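Local atomic coordinates of TRAP dicarboxylate transporter, DctP subunit (Ochrobactrum anthropi, PDB entry 4P47), a protein that probably captures a small organic acid in the periplasm and hands it to a TRAP-type membrane transporter. Residues Gln78-Leu83 with Thr139-Leu144; Gly96-Thr101 with Pro239-Ile244. All coordinates share one frame; numbering follows the deposited sequence.

Followed from the N terminus, the chain first enters contact 1 with helix 76-85, then passes through strand 90-94 into the loop holding Gly96-Thr101, the first half of contact 2. Residues Thr139-Leu144 come next and close contact 1 across 55 intervening residues; Pro239-Ile244 closes contact 2 only after 137. The segments thus alternate, and the two loops cross. Their centres lie about 8 Å apart. Strands 141-156 and 229-245 run antiparallel as neighbours in one sheet, with probable hydrogen bonds from Leu144 N to Val242 O and from Ile244 N to Ile142 O. Leu80 on Met243 joins the helix to strand 229-245, while Leu98 on Leu141 ties the loop to strand 141-156.

Contact 1: residues Gln78-Leu83 with Thr139-Leu144; sequences QTLSGL and TGLIGL
Leu141 reaches from the start of strand 141-156 to helix 76-85, where its CD1 meets Leu80 and its CD2 touches both Leu83 and Leu80. Leu141 CD1 lies 3.8 Å from Leu80 CD1, while Leu141 CD2 lies 3.7 Å from Leu83 CB. In both pairs the side chains cross at about a right angle: methyl meets methyl at Leu80, whereas at Leu83 the Leu141 methyl abuts the CB methylene. Leu141 CD2 also comes within 4.0 Å of Leu83 CD2 and 4.1 Å of Leu80 CD1, so it touches both helix leucines. Leu80 has CG anti to its own backbone N (chi1 -170°), and this carries CD1 to Leu141 although the CB of Leu80 does not head for the strand. Leu83 differs: its CB already points toward the strand and makes the contact itself. Around them, Met243 of strand 229-245 touches Leu80 and Leu83, and Leu98 touches Leu141. At the border Leu83 O accepts a hydrogen bond from Ser245 OG. The three leucines are buried and meet through methyl and methylene carbons alone, which implies that dispersion and exclusion of water hold helix to strand here, with directional bonds kept to the margin.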
ATOM      1  N   GLN A  78      -8.606 -13.858  -3.489  1.00 10.81           N
ATOM      2  CA  GLN A  78      -9.038 -14.897  -4.409  1.00 11.24           C
ATOM      3  C   GLN A  78      -8.035 -15.019  -5.560  1.00 10.68           C
ATOM      4  O   GLN A  78      -7.569 -16.113  -5.881  1.00 11.08           O
ATOM      5  CB  GLN A  78     -10.453 -14.613  -4.919  1.00 15.12           C
ATOM      6  CG  GLN A  78     -10.969 -15.663  -5.899  1.00 18.17           C
ATOM      7  CD  GLN A  78     -12.315 -15.300  -6.492  1.00 33.58           C
ATOM      8  OE1 GLN A  78     -12.928 -14.297  -6.117  1.00 33.14           O
ATOM      9  NE2 GLN A  78     -12.781 -16.115  -7.432  1.00 36.68           N
ATOM     10  N   THR A  79      -7.677 -13.892  -6.157  1.00 10.87           N
ATOM     11  CA  THR A  79      -6.747 -13.894  -7.281  1.00 10.11           C
ATOM     12  C   THR A  79      -5.355 -14.353  -6.876  1.00 10.48           C
ATOM     13  O   THR A  79      -4.670 -15.010  -7.641  1.00 11.06           O
ATOM     14  CB  THR A  79      -6.769 -12.541  -7.992  1.00 12.72           C
ATOM     15  OG1 THR A  79      -8.031 -12.435  -8.661  1.00 13.04           O
ATOM     16  CG2 THR A  79      -5.650 -12.412  -9.015  1.00 10.72           C
ATOM     17  N   LEU A  80      -4.954 -14.069  -5.645  1.00 10.19           N
ATOM     18  CA  LEU A  80      -3.698 -14.606  -5.140  1.00  9.74           C
ATOM     19  C   LEU A  80      -3.670 -16.136  -5.260  1.00 10.81           C
ATOM     20  O   LEU A  80      -2.716 -16.714  -5.785  1.00 12.32           O
ATOM     21  CB  LEU A  80      -3.482 -14.193  -3.680  1.00 10.49           C
ATOM     22  CG  LEU A  80      -2.073 -14.516  -3.165  1.00 10.18           C
ATOM     23  CD1 LEU A  80      -1.078 -13.605  -3.879  1.00 14.23           C
ATOM     24  CD2 LEU A  80      -1.985 -14.315  -1.670  1.00 18.88           C
ATOM     25  N   SER A  81      -4.721 -16.795  -4.787  1.00 10.72           N
ATOM     26  CA  SER A  81      -4.761 -18.262  -4.899  1.00 12.56           C
ATOM     27  C   SER A  81      -4.867 -18.713  -6.369  1.00 11.03           C
ATOM     28  O   SER A  81      -4.429 -19.804  -6.719  1.00 12.83           O
ATOM     29  CB  SER A  81      -5.883 -18.883  -4.033  1.00 14.54           C
ATOM     30  OG  SER A  81      -7.184 -18.545  -4.466  1.00 19.56           O
ATOM     31  N   GLY A  82      -5.426 -17.861  -7.225  1.00 11.41           N
ATOM     32  CA  GLY A  82      -5.457 -18.133  -8.657  1.00 11.56           C
ATOM     33  C   GLY A  82      -4.087 -18.114  -9.316  1.00 11.11           C
ATOM     34  O   GLY A  82      -3.789 -18.932 -10.189  1.00 12.68           O
ATOM     35  N   LEU A  83      -3.220 -17.206  -8.889  1.00 10.66           N
ATOM     36  CA  LEU A  83      -1.829 -17.255  -9.320  1.00  9.96           C
ATOM     37  C   LEU A  83      -1.141 -18.526  -8.848  1.00 10.39           C
ATOM     38  O   LEU A  83      -0.418 -19.170  -9.607  1.00 11.26           O
ATOM     39  CB  LEU A  83      -1.024 -16.045  -8.832  1.00 10.67           C
ATOM     40  CG  LEU A  83      -0.892 -14.859  -9.785  1.00  8.67           C
ATOM     41  CD1 LEU A  83      -2.223 -14.131  -9.917  1.00  9.71           C
ATOM     42  CD2 LEU A  83       0.189 -13.920  -9.266  1.00  9.08           C
ATOM     43  N   THR A 139       5.914 -20.652  -2.090  1.00 11.64           N
ATOM     44  CA  THR A 139       4.457 -20.601  -2.006  1.00 13.91           C
ATOM     45  C   THR A 139       3.784 -20.559  -3.380  1.00 12.24           C
ATOM     46  O   THR A 139       2.559 -20.386  -3.442  1.00 15.20           O
ATOM     47  CB  THR A 139       3.967 -19.390  -1.178  1.00 11.24           C
ATOM     48  OG1 THR A 139       4.136 -18.175  -1.926  1.00 13.63           O
ATOM     49  CG2 THR A 139       4.713 -19.274   0.141  1.00 14.51           C
ATOM     50  N   GLY A 140       4.552 -20.684  -4.457  1.00 10.68           N
ATOM     51  CA  GLY A 140       4.003 -20.677  -5.798  1.00 11.73           C
ATOM     52  C   GLY A 140       3.858 -19.304  -6.438  1.00 10.53           C
ATOM     53  O   GLY A 140       3.149 -19.175  -7.441  1.00 10.99           O
ATOM     54  N   LEU A 141       4.565 -18.313  -5.908  1.00 10.45           N
ATOM     55  CA  LEU A 141       4.484 -16.913  -6.356  1.00  9.07           C
ATOM     56  C   LEU A 141       5.876 -16.370  -6.645  1.00  9.69           C
ATOM     57  O   LEU A 141       6.825 -16.719  -5.957  1.00 10.53           O
ATOM     58  CB  LEU A 141       3.830 -16.075  -5.262  1.00  9.72           C
ATOM     59  CG  LEU A 141       2.381 -16.455  -4.943  1.00  9.77           C
ATOM     60  CD1 LEU A 141       1.945 -15.830  -3.643  1.00 11.14           C
ATOM     61  CD2 LEU A 141       1.435 -16.034  -6.090  1.00 10.51           C
ATOM     62  N   ILE A 142       5.992 -15.510  -7.648  1.00  8.83           N
ATOM     63  CA  ILE A 142       7.225 -14.801  -7.933  1.00  9.65           C
ATOM     64  C   ILE A 142       6.945 -13.302  -7.833  1.00  8.18           C
ATOM     65  O   ILE A 142       6.065 -12.774  -8.539  1.00  8.29           O
ATOM     66  CB  ILE A 142       7.701 -15.095  -9.376  1.00  8.76           C
ATOM     67  CG1 ILE A 142       7.853 -16.605  -9.601  1.00 12.39           C
ATOM     68  CG2 ILE A 142       8.995 -14.359  -9.699  1.00 10.28           C
ATOM     69  CD1 ILE A 142       8.905 -17.285  -8.744  1.00 11.68           C
ATOM     70  N   GLY A 143       7.704 -12.604  -6.995  1.00  7.24           N
ATOM     71  CA  GLY A 143       7.593 -11.156  -6.883  1.00  6.83           C
ATOM     72  C   GLY A 143       8.432 -10.448  -7.933  1.00  6.95           C
ATOM     73  O   GLY A 143       9.599 -10.781  -8.165  1.00 10.15           O
ATOM     74  N   LEU A 144       7.862  -9.474  -8.613  1.00  6.30           N
ATOM     75  CA  LEU A 144       8.563  -8.751  -9.671  1.00  6.76           C
ATOM     76  C   LEU A 144       8.996  -7.335  -9.277  1.00  8.16           C
ATOM     77  O   LEU A 144      10.099  -6.905  -9.610  1.00 10.70           O
ATOM     78  CB  LEU A 144       7.679  -8.697 -10.918  1.00  7.94           C
ATOM     79  CG  LEU A 144       7.359 -10.038 -11.567  1.00  8.05           C
ATOM     80  CD1 LEU A 144       6.345  -9.852 -12.674  1.00  9.78           C
ATOM     81  CD2 LEU A 144       8.646 -10.689 -12.117  1.00 10.63           C
TER

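Contact 2: residues Gly96-Thr101 with Pro239-Ile244; sequences GILSST and PQIVMI
Leu98 sets CD1 against both Ile241 and Met243, two residues apart on strand 229-245, with CD2 also on Met243. Leu98 CD1 does most of the touching, at 3.7 Å from Ile241 CG2 and 4.0 Å from Met243 SD; Leu98 CD2 lies 4.1 Å from Met243 SD. The sulfur therefore meets both branches of the leucine, whereas Ile241 meets one, its own CD1 lying 4.2 Å from Leu98 CD1. Leu98 was modelled in two conformers, and these distances hold for the one described. Orientation separates the partners: Leu98 crosses Ile241 at about a right angle but runs past Met243 in the opposite direction. All three CB atoms point across the contact. Met243 leaves its backbone with CG anti to the carbonyl carbon and bends at its last torsion (chi3 -64°), turning CE away from a straight extension of the chain. That methyl meets Leu80 of helix 76-85. Leu136, Phe105 and Leu141 also touch Leu98. Backbone hydrogen bonds join Ile241 to Met93 of strand 90-94 and Val242 to Leu144 of strand 141-156. The contact seats the loop after strand 90-94 on its antiparallel neighbour, in the alpha/beta lobe of a family 7 solute-binding protein.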
ATOM      1  N   GLY A  96       0.584  -6.277   2.055  1.00  7.43           N
ATOM      2  CA  GLY A  96       0.211  -6.793   3.364  1.00  8.47           C
ATOM      3  C   GLY A  96      -0.755  -7.954   3.273  1.00  7.74           C
ATOM      4  O   GLY A  96      -0.846  -8.760   4.207  1.00 10.35           O
ATOM      5  N   ILE A  97      -1.471  -8.057   2.166  1.00  7.68           N
ATOM      6  CA  ILE A  97      -2.387  -9.175   1.964  1.00  7.77           C
ATOM      7  C   ILE A  97      -1.632 -10.518   2.000  1.00  9.27           C
ATOM      8  O   ILE A  97      -2.203 -11.550   2.343  1.00 10.76           O
ATOM      9  CB  ILE A  97      -3.186  -8.987   0.667  1.00  7.92           C
ATOM     10  CG1 ILE A  97      -4.041  -7.723   0.762  1.00  8.60           C
ATOM     11  CG2 ILE A  97      -4.072 -10.228   0.372  1.00 10.62           C
ATOM     12  CD1 ILE A  97      -4.668  -7.322  -0.581  1.00  9.29           C
ATOM     13  N   LEU A  98      -0.352 -10.495   1.641  0.56  7.50           N
ATOM     14  CA  LEU A  98       0.450 -11.713   1.625  0.56  9.24           C
ATOM     15  C   LEU A  98       0.682 -12.340   2.986  0.56  7.64           C
ATOM     16  O   LEU A  98       1.097 -13.493   3.053  0.56 12.34           O
ATOM     17  CB  LEU A  98       1.806 -11.455   0.977  0.56  7.39           C
ATOM     18  CG  LEU A  98       1.740 -11.463  -0.542  0.56  8.59           C
ATOM     19  CD1 LEU A  98       2.895 -10.715  -1.156  0.56  9.13           C
ATOM     20  CD2 LEU A  98       1.702 -12.892  -1.070  0.56  7.10           C
ATOM     21  N   SER A  99       0.439 -11.610   4.071  0.56 10.18           N
ATOM     22  CA  SER A  99       0.880 -12.077   5.386  0.56 11.98           C
ATOM     23  C   SER A  99       0.340 -13.462   5.773  0.56 15.47           C
ATOM     24  O   SER A  99       1.006 -14.194   6.509  0.56 13.72           O
ATOM     25  CB  SER A  99       0.559 -11.053   6.477  0.56  9.60           C
ATOM     26  OG  SER A  99      -0.837 -10.884   6.645  0.56 16.23           O
ATOM     27  N   SER A 100      -0.849 -13.831   5.298  1.00 12.12           N
ATOM     28  CA  SER A 100      -1.379 -15.170   5.611  1.00 14.02           C
ATOM     29  C   SER A 100      -0.760 -16.253   4.712  1.00 16.70           C
ATOM     30  O   SER A 100      -1.029 -17.457   4.883  1.00 21.84           O
ATOM     31  CB  SER A 100      -2.904 -15.184   5.536  1.00 15.70           C
ATOM     32  OG  SER A 100      -3.358 -14.928   4.237  1.00 22.20           O
ATOM     33  N   THR A 101       0.064 -15.822   3.760  1.00 12.83           N
ATOM     34  CA  THR A 101       0.849 -16.709   2.911  1.00 16.09           C
ATOM     35  C   THR A 101       2.312 -16.778   3.384  1.00 12.48           C
ATOM     36  O   THR A 101       2.910 -17.861   3.479  1.00 12.93           O
ATOM     37  CB  THR A 101       0.783 -16.224   1.444  1.00 14.20           C
ATOM     38  OG1 THR A 101      -0.574 -16.284   0.983  1.00 16.92           O
ATOM     39  CG2 THR A 101       1.641 -17.095   0.559  1.00 15.86           C
ATOM     40  N   PRO A 239       2.329  -0.382   0.125  1.00  6.47           N
ATOM     41  CA  PRO A 239       2.970  -0.708  -1.142  1.00  6.32           C
ATOM     42  C   PRO A 239       2.182  -1.804  -1.803  1.00  8.84           C
ATOM     43  O   PRO A 239       1.555  -2.604  -1.095  1.00  8.16           O
ATOM     44  CB  PRO A 239       4.344  -1.232  -0.717  1.00  7.95           C
ATOM     45  CG  PRO A 239       4.157  -1.770   0.640  1.00  9.19           C
ATOM     46  CD  PRO A 239       2.957  -1.084   1.252  1.00  7.51           C
ATOM     47  N   GLN A 240       2.194  -1.854  -3.125  1.00  6.78           N
ATOM     48  CA  GLN A 240       1.629  -2.988  -3.823  1.00  7.58           C
ATOM     49  C   GLN A 240       2.745  -3.856  -4.345  1.00  7.09           C
ATOM     50  O   GLN A 240       3.871  -3.373  -4.596  1.00  9.74           O
ATOM     51  CB  GLN A 240       0.711  -2.550  -4.936  1.00  7.78           C
ATOM     52  CG  GLN A 240      -0.414  -1.696  -4.391  1.00  8.26           C
ATOM     53  CD  GLN A 240      -1.662  -1.823  -5.188  1.00  8.06           C
ATOM     54  OE1 GLN A 240      -1.638  -1.803  -6.423  1.00 10.07           O
ATOM     55  NE2 GLN A 240      -2.780  -1.946  -4.496  1.00  9.01           N
ATOM     56  N   ILE A 241       2.510  -5.144  -4.426  1.00  6.06           N
ATOM     57  CA  ILE A 241       3.489  -6.040  -5.025  1.00  6.00           C
ATOM     58  C   ILE A 241       2.903  -6.593  -6.317  1.00  5.81           C
ATOM     59  O   ILE A 241       1.741  -7.037  -6.390  1.00  7.23           O
ATOM     60  CB  ILE A 241       3.927  -7.155  -4.054  1.00  6.60           C
ATOM     61  CG1 ILE A 241       5.008  -8.016  -4.697  1.00  7.63           C
ATOM     62  CG2 ILE A 241       2.744  -7.983  -3.597  1.00  7.73           C
ATOM     63  CD1 ILE A 241       5.690  -8.957  -3.717  1.00  8.79           C
ATOM     64  N   VAL A 242       3.713  -6.536  -7.374  1.00  5.15           N
ATOM     65  CA  VAL A 242       3.391  -7.144  -8.652  1.00  6.16           C
ATOM     66  C   VAL A 242       3.958  -8.548  -8.660  1.00  6.94           C
ATOM     67  O   VAL A 242       5.162  -8.741  -8.406  1.00  6.65           O
ATOM     68  CB  VAL A 242       4.026  -6.340  -9.803  1.00  6.36           C
ATOM     69  CG1 VAL A 242       3.692  -6.966 -11.158  1.00  7.87           C
ATOM     70  CG2 VAL A 242       3.573  -4.869  -9.767  1.00  8.05           C
ATOM     71  N   MET A 243       3.094  -9.522  -8.911  1.00  5.32           N
ATOM     72  CA  MET A 243       3.455 -10.926  -8.861  1.00  6.59           C
ATOM     73  C   MET A 243       3.069 -11.653 -10.120  1.00  6.79           C
ATOM     74  O   MET A 243       2.130 -11.274 -10.842  1.00  7.17           O
ATOM     75  CB  MET A 243       2.737 -11.602  -7.695  1.00  7.66           C
ATOM     76  CG  MET A 243       3.213 -11.133  -6.336  1.00  7.96           C
ATOM     77  SD  MET A 243       2.230 -11.725  -4.923  1.00  9.61           S
ATOM     78  CE  MET A 243       0.647 -10.925  -5.258  1.00 11.49           C
ATOM     79  N   ILE A 244       3.791 -12.741 -10.367  1.00  7.21           N
ATOM     80  CA  ILE A 244       3.486 -13.647 -11.443  1.00  6.82           C
ATOM     81  C   ILE A 244       3.460 -15.083 -10.896  1.00  6.69           C
ATOM     82  O   ILE A 244       4.202 -15.423  -9.976  1.00  8.79           O
ATOM     83  CB  ILE A 244       4.492 -13.423 -12.623  1.00  7.39           C
ATOM     84  CG1 ILE A 244       4.096 -14.232 -13.849  1.00  9.35           C
ATOM     85  CG2 ILE A 244       5.941 -13.721 -12.218  1.00  8.35           C
ATOM     86  CD1 ILE A 244       4.749 -13.716 -15.108  1.00  9.53           C
TER